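Local coordinates for glycoside hydrolase family 16 protein (Bacteroides ovatus, PDB 7KR6) that probably hydrolyses internal glycosidic bonds of mixed-linkage beta-glucans as a family 16 endo-glucanase, at residues Ser96-Tyr109 and Tyr227-Ala239. The protein carries 1 engineered substitution. Sequence-based numbering, arbitrary orientation.
With BGC (beta-D-glucopyranose), chain C.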
loop_
_atom_site.group_PDB
_atom_site.type_symbol
_atom_site.label_atom_id
_atom_site.label_comp_id
_atom_site.label_asym_id
_atom_site.label_seq_id
_atom_site.Cartn_x
_atom_site.Cartn_y
_atom_site.Cartn_z
ATOM N N SER A 96 -21.934 -4.688 12.117
ATOM C CA SER A 96 -20.771 -4.841 13.003
ATOM C C SER A 96 -20.664 -3.594 13.868
ATOM O O SER A 96 -21.613 -2.806 13.872
ATOM C CB SER A 96 -19.505 -5.084 12.191
ATOM O OG SER A 96 -18.465 -5.521 13.038
ATOM N N GLY A 97 -19.583 -3.514 14.634
ATOM C CA GLY A 97 -19.387 -2.439 15.614
ATOM C C GLY A 97 -18.113 -1.663 15.465
ATOM O O GLY A 97 -17.064 -2.195 14.986
ATOM N N ARG A 98 -18.209 -0.397 15.872
ATOM C CA ARG A 98 -17.099 0.570 15.756
ATOM C C ARG A 98 -17.288 1.589 16.875
ATOM O O ARG A 98 -18.433 2.091 17.021
ATOM C CB ARG A 98 -17.162 1.293 14.410
ATOM C CG ARG A 98 -16.184 2.455 14.262
ATOM C CD ARG A 98 -15.945 2.800 12.825
ATOM N NE ARG A 98 -15.389 4.135 12.625
ATOM C CZ ARG A 98 -14.837 4.546 11.508
ATOM N NH1 ARG A 98 -14.655 3.721 10.504
ATOM N NH2 ARG A 98 -14.450 5.815 11.373
ATOM N N ILE A 99 -16.225 1.904 17.592
ATOM C CA ILE A 99 -16.263 2.978 18.621
ATOM C C ILE A 99 -15.115 3.947 18.404
ATOM O O ILE A 99 -14.036 3.581 17.884
ATOM C CB ILE A 99 -16.224 2.380 20.031
ATOM C CG1 ILE A 99 -14.865 1.777 20.357
ATOM C CG2 ILE A 99 -17.366 1.418 20.247
ATOM C CD1 ILE A 99 -14.718 1.199 21.751
ATOM N N ASN A 100 -15.277 5.135 18.985
ATOM C CA ASN A 100 -14.186 6.106 19.032
ATOM C C ASN A 100 -14.254 6.892 20.338
ATOM O O ASN A 100 -15.337 6.961 20.921
ATOM C CB ASN A 100 -14.268 7.049 17.831
ATOM C CG ASN A 100 -15.457 7.999 17.847
ATOM O OD1 ASN A 100 -15.417 8.993 18.586
ATOM N ND2 ASN A 100 -16.521 7.695 17.110
ATOM N N SER A 101 -13.190 7.611 20.641
ATOM C CA SER A 101 -13.088 8.490 21.823
ATOM C C SER A 101 -12.987 9.966 21.415
ATOM O O SER A 101 -12.523 10.764 22.282
ATOM C CB SER A 101 -11.977 8.025 22.732
ATOM O OG SER A 101 -10.683 8.259 22.188
ATOM N N LYS A 102 -13.454 10.342 20.236
ATOM C CA LYS A 102 -13.367 11.753 19.754
ATOM C C LYS A 102 -14.098 12.669 20.732
ATOM O O LYS A 102 -15.268 12.353 21.133
ATOM C CB LYS A 102 -14.003 11.940 18.386
ATOM C CG LYS A 102 -13.736 13.279 17.736
ATOM C CD LYS A 102 -14.353 13.364 16.400
ATOM C CE LYS A 102 -13.897 14.568 15.609
ATOM N NZ LYS A 102 -14.118 15.785 16.404
ATOM N N GLY A 103 -13.424 13.756 21.095
ATOM C CA GLY A 103 -14.043 14.754 21.996
ATOM C C GLY A 103 -14.102 14.272 23.441
ATOM O O GLY A 103 -14.694 15.016 24.282
ATOM N N LYS A 104 -13.598 13.082 23.773
ATOM C CA LYS A 104 -13.708 12.459 25.119
ATOM C C LYS A 104 -12.338 12.049 25.663
ATOM O O LYS A 104 -12.058 12.232 26.872
ATOM C CB LYS A 104 -14.702 11.293 25.108
ATOM C CG LYS A 104 -16.112 11.646 24.673
ATOM C CD LYS A 104 -17.092 10.457 24.676
ATOM C CE LYS A 104 -18.528 10.873 24.347
ATOM N NZ LYS A 104 -19.430 9.715 24.241
ATOM N N LYS A 105 -11.480 11.408 24.861
ATOM C CA LYS A 105 -10.160 10.989 25.353
ATOM C C LYS A 105 -9.199 11.134 24.181
ATOM O O LYS A 105 -9.327 10.389 23.170
ATOM C CB LYS A 105 -10.173 9.552 25.854
ATOM C CG LYS A 105 -8.935 9.109 26.598
ATOM C CD LYS A 105 -8.644 9.845 27.904
ATOM C CE LYS A 105 -9.900 10.055 28.725
ATOM N NZ LYS A 105 -9.602 10.498 30.109
ATOM N N SER A 106 -8.230 12.002 24.330
ATOM C CA SER A 106 -7.206 12.223 23.285
ATOM C C SER A 106 -5.873 12.536 23.955
ATOM O O SER A 106 -5.851 12.840 25.153
ATOM C CB SER A 106 -7.616 13.257 22.309
ATOM O OG SER A 106 -7.684 14.562 22.909
ATOM N N PHE A 107 -4.790 12.330 23.235
ATOM C CA PHE A 107 -3.442 12.423 23.825
ATOM C C PHE A 107 -2.416 12.677 22.721
ATOM O O PHE A 107 -2.738 12.533 21.558
ATOM C CB PHE A 107 -3.119 11.169 24.610
ATOM C CG PHE A 107 -2.918 9.964 23.720
ATOM C CD1 PHE A 107 -4.030 9.300 23.212
ATOM C CD2 PHE A 107 -1.650 9.503 23.411
ATOM C CE1 PHE A 107 -3.861 8.219 22.351
ATOM C CE2 PHE A 107 -1.492 8.386 22.602
ATOM C CZ PHE A 107 -2.597 7.756 22.079
ATOM N N LYS A 108 -1.207 13.028 23.135
ATOM C CA LYS A 108 -0.097 13.384 22.228
ATOM C C LYS A 108 1.172 12.849 22.864
ATOM O O LYS A 108 1.382 13.056 24.098
ATOM C CB LYS A 108 -0.083 14.917 22.072
ATOM C CG LYS A 108 1.138 15.531 21.432
ATOM C CD LYS A 108 1.165 17.055 21.442
ATOM C CE LYS A 108 2.421 17.561 20.758
ATOM N NZ LYS A 108 2.424 19.030 20.579
ATOM N N TYR A 109 2.036 12.226 22.068
ATOM C CA TYR A 109 3.390 11.811 22.477
ATOM C C TYR A 109 3.351 10.934 23.736
ATOM O O TYR A 109 4.126 11.197 24.696
ATOM C CB TYR A 109 4.274 13.051 22.705
ATOM C CG TYR A 109 4.580 13.954 21.539
ATOM C CD1 TYR A 109 4.364 13.623 20.199
ATOM C CD2 TYR A 109 5.166 15.188 21.782
ATOM C CE1 TYR A 109 4.664 14.499 19.157
ATOM C CE2 TYR A 109 5.492 16.054 20.752
ATOM C CZ TYR A 109 5.222 15.737 19.435
ATOM O OH TYR A 109 5.542 16.629 18.438
ATOM N N TYR A 227 1.237 16.513 10.446
ATOM C CA TYR A 227 -0.070 15.936 10.832
ATOM C C TYR A 227 -0.032 15.065 12.106
ATOM O O TYR A 227 -1.147 14.604 12.521
ATOM C CB TYR A 227 -0.631 15.173 9.644
ATOM C CG TYR A 227 -1.033 16.098 8.522
ATOM C CD1 TYR A 227 -0.125 16.512 7.559
ATOM C CD2 TYR A 227 -2.313 16.624 8.504
ATOM C CE1 TYR A 227 -0.509 17.401 6.564
ATOM C CE2 TYR A 227 -2.717 17.517 7.522
ATOM C CZ TYR A 227 -1.803 17.917 6.557
ATOM O OH TYR A 227 -2.183 18.815 5.600
ATOM N N PHE A 228 1.140 14.855 12.741
ATOM C CA PHE A 228 1.243 13.895 13.870
ATOM C C PHE A 228 1.840 14.498 15.125
ATOM O O PHE A 228 2.592 13.851 15.850
ATOM C CB PHE A 228 1.999 12.659 13.367
ATOM C CG PHE A 228 1.249 12.015 12.227
ATOM C CD1 PHE A 228 0.135 11.222 12.481
ATOM C CD2 PHE A 228 1.620 12.248 10.908
ATOM C CE1 PHE A 228 -0.592 10.684 11.422
ATOM C CE2 PHE A 228 0.867 11.733 9.866
ATOM C CZ PHE A 228 -0.227 10.934 10.128
ATOM N N HIS A 229 1.389 15.727 15.457
ATOM C CA HIS A 229 1.988 16.536 16.553
ATOM C C HIS A 229 0.904 17.273 17.352
ATOM O O HIS A 229 1.221 18.334 17.963
ATOM C CB HIS A 229 3.049 17.477 16.005
ATOM C CG HIS A 229 4.127 16.727 15.300
ATOM N ND1 HIS A 229 5.154 16.078 15.955
ATOM C CD2 HIS A 229 4.279 16.484 13.991
ATOM C CE1 HIS A 229 5.901 15.464 15.052
ATOM N NE2 HIS A 229 5.399 15.715 13.841
ATOM N N ASP A 230 -0.292 16.701 17.400
ATOM C CA ASP A 230 -1.447 17.260 18.136
ATOM C C ASP A 230 -2.191 16.073 18.737
ATOM O O ASP A 230 -1.868 14.951 18.369
ATOM C CB ASP A 230 -2.283 18.133 17.198
ATOM C CG ASP A 230 -1.583 19.434 16.807
ATOM O OD1 ASP A 230 -1.455 20.343 17.678
ATOM O OD2 ASP A 230 -1.183 19.569 15.640
ATOM N N ASN A 231 -3.158 16.309 19.615
ATOM C CA ASN A 231 -3.968 15.239 20.206
ATOM C C ASN A 231 -4.627 14.380 19.126
ATOM O O ASN A 231 -5.242 14.909 18.156
ATOM C CB ASN A 231 -5.045 15.796 21.120
ATOM C CG ASN A 231 -4.467 16.447 22.353
ATOM O OD1 ASN A 231 -3.333 16.195 22.749
ATOM N ND2 ASN A 231 -5.262 17.338 22.940
ATOM N N PHE A 232 -4.612 13.076 19.397
ATOM C CA PHE A 232 -5.335 12.048 18.605
ATOM C C PHE A 232 -6.241 11.279 19.553
ATOM O O PHE A 232 -5.813 10.997 20.676
ATOM C CB PHE A 232 -4.331 11.117 17.923
ATOM C CG PHE A 232 -3.816 11.548 16.577
ATOM C CD1 PHE A 232 -3.106 12.733 16.419
ATOM C CD2 PHE A 232 -3.985 10.749 15.453
ATOM C CE1 PHE A 232 -2.607 13.108 15.173
ATOM C CE2 PHE A 232 -3.513 11.149 14.216
ATOM C CZ PHE A 232 -2.783 12.297 14.076
ATOM N N TYR A 233 -7.422 10.899 19.077
ATOM C CA TYR A 233 -8.329 9.961 19.770
ATOM C C TYR A 233 -8.243 8.557 19.155
ATOM O O TYR A 233 -7.541 8.345 18.149
ATOM C CB TYR A 233 -9.752 10.487 19.682
ATOM C CG TYR A 233 -10.345 10.598 18.304
ATOM C CD1 TYR A 233 -11.002 9.519 17.698
ATOM C CD2 TYR A 233 -10.276 11.760 17.571
ATOM C CE1 TYR A 233 -11.598 9.621 16.452
ATOM C CE2 TYR A 233 -10.868 11.874 16.330
ATOM C CZ TYR A 233 -11.511 10.791 15.741
ATOM O OH TYR A 233 -12.106 10.902 14.531
ATOM N N ILE A 234 -8.914 7.643 19.818
ATOM C CA ILE A 234 -8.743 6.175 19.600
ATOM C C ILE A 234 -9.975 5.627 18.927
ATOM O O ILE A 234 -11.113 6.038 19.251
ATOM C CB ILE A 234 -8.444 5.469 20.931
ATOM C CG1 ILE A 234 -7.251 6.069 21.654
ATOM C CG2 ILE A 234 -8.260 3.968 20.731
ATOM C CD1 ILE A 234 -7.215 5.816 23.157
ATOM N N LEU A 235 -9.757 4.680 18.015
ATOM C CA LEU A 235 -10.841 3.930 17.383
ATOM C C LEU A 235 -10.532 2.443 17.393
ATOM O O LEU A 235 -9.345 2.053 17.335
ATOM C CB LEU A 235 -11.094 4.329 15.930
ATOM C CG LEU A 235 -11.352 5.812 15.680
ATOM C CD1 LEU A 235 -10.088 6.514 15.237
ATOM C CD2 LEU A 235 -12.437 5.973 14.665
ATOM N N PHE A 236 -11.619 1.665 17.495
ATOM C CA PHE A 236 -11.614 0.190 17.254
ATOM C C PHE A 236 -12.786 -0.145 16.355
ATOM O O PHE A 236 -13.895 0.377 16.544
ATOM C CB PHE A 236 -11.763 -0.631 18.536
ATOM C CG PHE A 236 -10.659 -0.497 19.557
ATOM C CD1 PHE A 236 -9.489 -1.227 19.500
ATOM C CD2 PHE A 236 -10.848 0.359 20.633
ATOM C CE1 PHE A 236 -8.525 -1.116 20.496
ATOM C CE2 PHE A 236 -9.859 0.527 21.584
ATOM C CZ PHE A 236 -8.703 -0.217 21.524
ATOM N N ASN A 237 -12.590 -1.067 15.416
ATOM C CA ASN A 237 -13.741 -1.475 14.560
ATOM C C ASN A 237 -13.464 -2.844 13.977
ATOM O O ASN A 237 -12.281 -3.266 13.927
ATOM C CB ASN A 237 -14.005 -0.508 13.411
ATOM C CG ASN A 237 -12.895 -0.548 12.390
ATOM O OD1 ASN A 237 -11.745 -0.160 12.685
ATOM N ND2 ASN A 237 -13.139 -1.256 11.286
ATOM N N LEU A 238 -14.542 -3.508 13.602
ATOM C CA LEU A 238 -14.467 -4.773 12.828
ATOM C C LEU A 238 -15.253 -4.516 11.548
ATOM O O LEU A 238 -16.500 -4.628 11.526
ATOM C CB LEU A 238 -14.966 -5.954 13.665
ATOM C CG LEU A 238 -15.027 -7.306 12.943
ATOM C CD1 LEU A 238 -13.651 -7.737 12.466
ATOM C CD2 LEU A 238 -15.527 -8.338 13.914
ATOM N N ALA A 239 -14.536 -4.172 10.475
ATOM C CA ALA A 239 -15.163 -3.969 9.159
ATOM C C ALA A 239 -15.318 -5.350 8.520
ATOM O O ALA A 239 -14.603 -6.289 8.937
ATOM C CB ALA A 239 -14.367 -3.025 8.293
HETATM C C2 BGC C . -11.387 6.123 4.614
HETATM C C3 BGC C . -11.948 7.569 4.626
HETATM C C4 BGC C . -12.644 7.911 5.925
HETATM C C5 BGC C . -11.747 7.638 7.148
HETATM C C6 BGC C . -12.400 7.858 8.490
HETATM C C1 BGC C . -10.589 5.986 5.883
HETATM O O2 BGC C . -10.643 5.825 3.470
HETATM O O3 BGC C . -12.803 7.641 3.480
HETATM O O4 BGC C . -13.045 9.308 5.891
HETATM O O5 BGC C . -11.316 6.242 7.074
HETATM O O6 BGC C . -13.562 7.005 8.640
#
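Lys102 lays its aliphatic chain over one face of the Tyr233 ring, Lys102 CB making a CH-pi contact 3.6 Å from the ring centroid. With CG anti to the backbone N (chi1 -170°), the chain runs on across the CE2 side of the ring, and its amine forms a salt bridge with Asp136. Beside it the 101-105 loop interrupts the pairing of 93-107 with 232-239, and Ser101 bridges the break: its OG accepts a hydrogen bond from Ile234 N at 3.0 Å and donates one to Lys105 O at 2.7 Å. These antiparallel strands belong to the curved beta-sandwich (jelly roll) of family 16. On the glycan-binding side, Arg98 and Asn237 lie alongside each other, Arg98 CB to Asn237 CB 3.8 Å. Arg98 NH2 donates a hydrogen bond to the glucose O6 at 3.1 Å, in the guanidinium plane, while NE forms a salt bridge with Glu53; Asn237 OD1 is hydrogen-bonded to Trp130 and ND2 to Tyr67. Ile99 and Phe236 point together to the other face, Ile99 CD1 4.1 Å from Phe236 CD2. Beyond the loop, Phe107 turns a ring edge to Ile234 CG1. Tyr109 OH and His229 ND1 share a 2.6 Å hydrogen bond, edge-on to both rings, whose planes stand 79° apart.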